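Local atomic coordinates of ribonuclease P protein component 3 (Thermococcus kodakarensis KOD1, PDB entry 3WYZ), a protein that is probably a protein subunit of ribonuclease P, the RNA-based enzyme that matures tRNA by cleaving the 5' ends of its precursors. Residues Arg173-Ser178 against Arg206-Phe211. Numbering follows the deposited sequence.
Sequences RFITSS and RASLNF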
ATOM      1  N   ARG A 173       6.115   6.539  -2.710  1.00 41.44           N
ATOM      2  CA  ARG A 173       4.801   6.447  -2.082  1.00 42.24           C
ATOM      3  C   ARG A 173       3.683   6.405  -3.104  1.00 41.77           C
ATOM      4  O   ARG A 173       3.870   6.748  -4.264  1.00 41.54           O
ATOM      5  CB  ARG A 173       4.568   7.611  -1.120  1.00 43.91           C
ATOM      6  CG  ARG A 173       4.518   8.989  -1.777  1.00 46.61           C
ATOM      7  CD  ARG A 173       5.914   9.473  -2.139  1.00 47.74           C
ATOM      8  NE  ARG A 173       5.921  10.832  -2.649  1.00 52.30           N
ATOM      9  CZ  ARG A 173       7.012  11.580  -2.796  1.00 53.68           C
ATOM     10  NH1 ARG A 173       8.223  11.110  -2.476  1.00 52.42           N
ATOM     11  NH2 ARG A 173       6.884  12.815  -3.270  1.00 54.64           N
ATOM     12  N   PHE A 174       2.517   5.973  -2.651  1.00 40.67           N
ATOM     13  CA  PHE A 174       1.314   6.033  -3.457  1.00 41.95           C
ATOM     14  C   PHE A 174       0.086   6.177  -2.572  1.00 42.09           C
ATOM     15  O   PHE A 174       0.114   5.790  -1.400  1.00 40.59           O
ATOM     16  CB  PHE A 174       1.196   4.792  -4.345  1.00 43.09           C
ATOM     17  CG  PHE A 174       1.269   3.489  -3.598  1.00 43.50           C
ATOM     18  CD1 PHE A 174       0.130   2.913  -3.061  1.00 44.83           C
ATOM     19  CD2 PHE A 174       2.473   2.820  -3.467  1.00 45.57           C
ATOM     20  CE1 PHE A 174       0.194   1.707  -2.389  1.00 43.94           C
ATOM     21  CE2 PHE A 174       2.544   1.611  -2.798  1.00 44.37           C
ATOM     22  CZ  PHE A 174       1.404   1.058  -2.253  1.00 43.87           C
ATOM     23  N   ILE A 175      -0.970   6.759  -3.137  1.00 41.74           N
ATOM     24  CA  ILE A 175      -2.266   6.818  -2.481  1.00 43.40           C
ATOM     25  C   ILE A 175      -3.102   5.660  -3.007  1.00 42.25           C
ATOM     26  O   ILE A 175      -3.094   5.386  -4.208  1.00 40.44           O
ATOM     27  CB  ILE A 175      -3.022   8.133  -2.771  1.00 43.71           C
ATOM     28  CG1 ILE A 175      -2.148   9.366  -2.488  1.00 44.69           C
ATOM     29  CG2 ILE A 175      -4.322   8.184  -1.977  1.00 43.80           C
ATOM     30  CD1 ILE A 175      -1.623   9.470  -1.076  1.00 46.84           C
ATOM     31  N   THR A 176      -3.839   5.002  -2.113  1.00 41.39           N
ATOM     32  CA  THR A 176      -4.714   3.909  -2.509  1.00 40.94           C
ATOM     33  C   THR A 176      -5.953   3.807  -1.628  1.00 41.46           C
ATOM     34  O   THR A 176      -5.951   4.245  -0.487  1.00 42.30           O
ATOM     35  CB  THR A 176      -3.966   2.560  -2.524  1.00 41.83           C
ATOM     36  OG1 THR A 176      -4.865   1.523  -2.925  1.00 42.17           O
ATOM     37  CG2 THR A 176      -3.375   2.228  -1.150  1.00 40.99           C
ATOM     38  N   SER A 177      -7.017   3.235  -2.184  1.00 41.92           N
ATOM     39  CA  SER A 177      -8.244   3.001  -1.437  1.00 42.60           C
ATOM     40  C   SER A 177      -8.090   1.842  -0.459  1.00 41.66           C
ATOM     41  O   SER A 177      -8.664   1.875   0.632  1.00 41.13           O
ATOM     42  CB  SER A 177      -9.414   2.717  -2.389  1.00 44.10           C
ATOM     43  OG  SER A 177      -9.254   1.466  -3.051  1.00 46.63           O
ATOM     44  N   SER A 178      -7.319   0.826  -0.850  1.00 42.42           N
ATOM     45  CA  SER A 178      -7.233  -0.432  -0.101  1.00 45.55           C
ATOM     46  C   SER A 178      -8.649  -0.963   0.122  1.00 48.37           C
ATOM     47  O   SER A 178      -8.989  -1.415   1.217  1.00 52.94           O
ATOM     48  CB  SER A 178      -6.495  -0.243   1.232  1.00 44.90           C
ATOM     49  OG  SER A 178      -5.186   0.259   1.028  1.00 43.75           O
ATOM     50  N   ARG A 206      -0.581  13.893  -7.752  1.00 46.96           N
ATOM     51  CA  ARG A 206      -0.646  13.275  -9.077  1.00 47.69           C
ATOM     52  C   ARG A 206       0.421  12.195  -9.248  1.00 45.05           C
ATOM     53  O   ARG A 206       0.141  11.128  -9.791  1.00 43.58           O
ATOM     54  CB  ARG A 206      -0.484  14.348 -10.159  1.00 52.76           C
ATOM     55  CG  ARG A 206      -0.685  13.868 -11.588  1.00 56.28           C
ATOM     56  CD  ARG A 206      -0.368  14.967 -12.595  1.00 59.93           C
ATOM     57  NE  ARG A 206      -1.203  16.149 -12.391  1.00 64.22           N
ATOM     58  CZ  ARG A 206      -2.483  16.253 -12.754  1.00 71.75           C
ATOM     59  NH1 ARG A 206      -3.114  15.244 -13.358  1.00 74.86           N
ATOM     60  NH2 ARG A 206      -3.146  17.381 -12.509  1.00 75.11           N
ATOM     61  N   ALA A 207       1.642  12.478  -8.796  1.00 44.13           N
ATOM     62  CA  ALA A 207       2.746  11.515  -8.904  1.00 41.93           C
ATOM     63  C   ALA A 207       2.513  10.258  -8.074  1.00 43.10           C
ATOM     64  O   ALA A 207       2.969   9.177  -8.452  1.00 46.17           O
ATOM     65  CB  ALA A 207       4.065  12.159  -8.513  1.00 42.27           C
ATOM     66  N   SER A 208       1.795  10.394  -6.959  1.00 42.06           N
ATOM     67  CA  SER A 208       1.443   9.253  -6.114  1.00 41.69           C
ATOM     68  C   SER A 208       0.468   8.260  -6.772  1.00 42.04           C
ATOM     69  O   SER A 208       0.367   7.110  -6.336  1.00 45.87           O
ATOM     70  CB  SER A 208       0.866   9.742  -4.783  1.00 41.84           C
ATOM     71  OG  SER A 208       1.832  10.498  -4.072  1.00 40.31           O
ATOM     72  N   LEU A 209      -0.260   8.698  -7.795  1.00 42.89           N
ATOM     73  CA  LEU A 209      -1.125   7.809  -8.577  1.00 43.81           C
ATOM     74  C   LEU A 209      -0.564   7.490  -9.965  1.00 44.43           C
ATOM     75  O   LEU A 209      -1.050   6.584 -10.638  1.00 43.75           O
ATOM     76  CB  LEU A 209      -2.511   8.429  -8.732  1.00 44.84           C
ATOM     77  CG  LEU A 209      -3.358   8.577  -7.468  1.00 45.75           C
ATOM     78  CD1 LEU A 209      -4.681   9.240  -7.823  1.00 45.48           C
ATOM     79  CD2 LEU A 209      -3.590   7.231  -6.786  1.00 44.86           C
ATOM     80  N   ASN A 210       0.463   8.220 -10.388  1.00 46.08           N
ATOM     81  CA  ASN A 210       0.980   8.111 -11.749  1.00 47.47           C
ATOM     82  C   ASN A 210       2.412   7.580 -11.738  1.00 47.38           C
ATOM     83  O   ASN A 210       2.650   6.394 -12.010  1.00 46.50           O
ATOM     84  CB  ASN A 210       0.877   9.480 -12.440  1.00 49.35           C
ATOM     85  CG  ASN A 210       1.274   9.447 -13.907  1.00 52.17           C
ATOM     86  OD1 ASN A 210       1.967   8.540 -14.371  1.00 52.48           O
ATOM     87  ND2 ASN A 210       0.829  10.454 -14.651  1.00 53.84           N
ATOM     88  N   PHE A 211       3.356   8.443 -11.380  1.00 45.95           N
ATOM     89  CA  PHE A 211       4.778   8.142 -11.532  1.00 43.83           C
ATOM     90  C   PHE A 211       5.281   7.031 -10.615  1.00 41.37           C
ATOM     91  O   PHE A 211       6.002   6.142 -11.060  1.00 41.49           O
ATOM     92  CB  PHE A 211       5.600   9.414 -11.318  1.00 44.83           C
ATOM     93  CG  PHE A 211       7.074   9.183 -11.335  1.00 46.66           C
ATOM     94  CD1 PHE A 211       7.736   8.945 -12.532  1.00 48.43           C
ATOM     95  CD2 PHE A 211       7.805   9.196 -10.154  1.00 46.94           C
ATOM     96  CE1 PHE A 211       9.105   8.725 -12.554  1.00 48.91           C
ATOM     97  CE2 PHE A 211       9.170   8.977 -10.170  1.00 48.18           C
ATOM     98  CZ  PHE A 211       9.821   8.738 -11.370  1.00 49.20           C
TER
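Ser208 packs closely against the edge of strand 173-176, its CA 4.2 Å from that of Phe174. Its carbonyl oxygen is in close contact with the strand. Ser208 O lies 3.2 Å from Phe174 CA in a CH...O contact whose angle at the hydrogen is 126°. Ile175 N gives the same oxygen a weak hydrogen bond of 3.5 Å, with an N-H...O angle of 147°. Ser208 CB rests 3.8 Å from Ile175 CG1. The Ile175 chi1 of -51° sets CG1 beside its own backbone N, on the side of this serine. Leu209 closes the far end of the patch: CD2 sits 3.2 Å from Ile175 O. Leu191 of helix 188-198 touches both Ile175 and Leu209. The protein has a TIM barrel-like fold, and 173-176 is the last strand of its parallel sheet. On one side this strand bonds to strand 136-140 through Phe174 and Thr176. Helix 202-209 meets it here through Ser208 and Leu209. The Arg173 end is looser. Ser208 OG is 3.8 Å from Arg173 CG, and its hydrogen bond is to Glu204 O, one turn back in the helix. Ser208 OG lies at the edge of the Arg173 guanidinium, near its plane, while Arg173 NH1 bonds to Val171 O. Beyond Leu209 the chain turns from the strand, and Phe211 is exposed and does not touch segment 173-178.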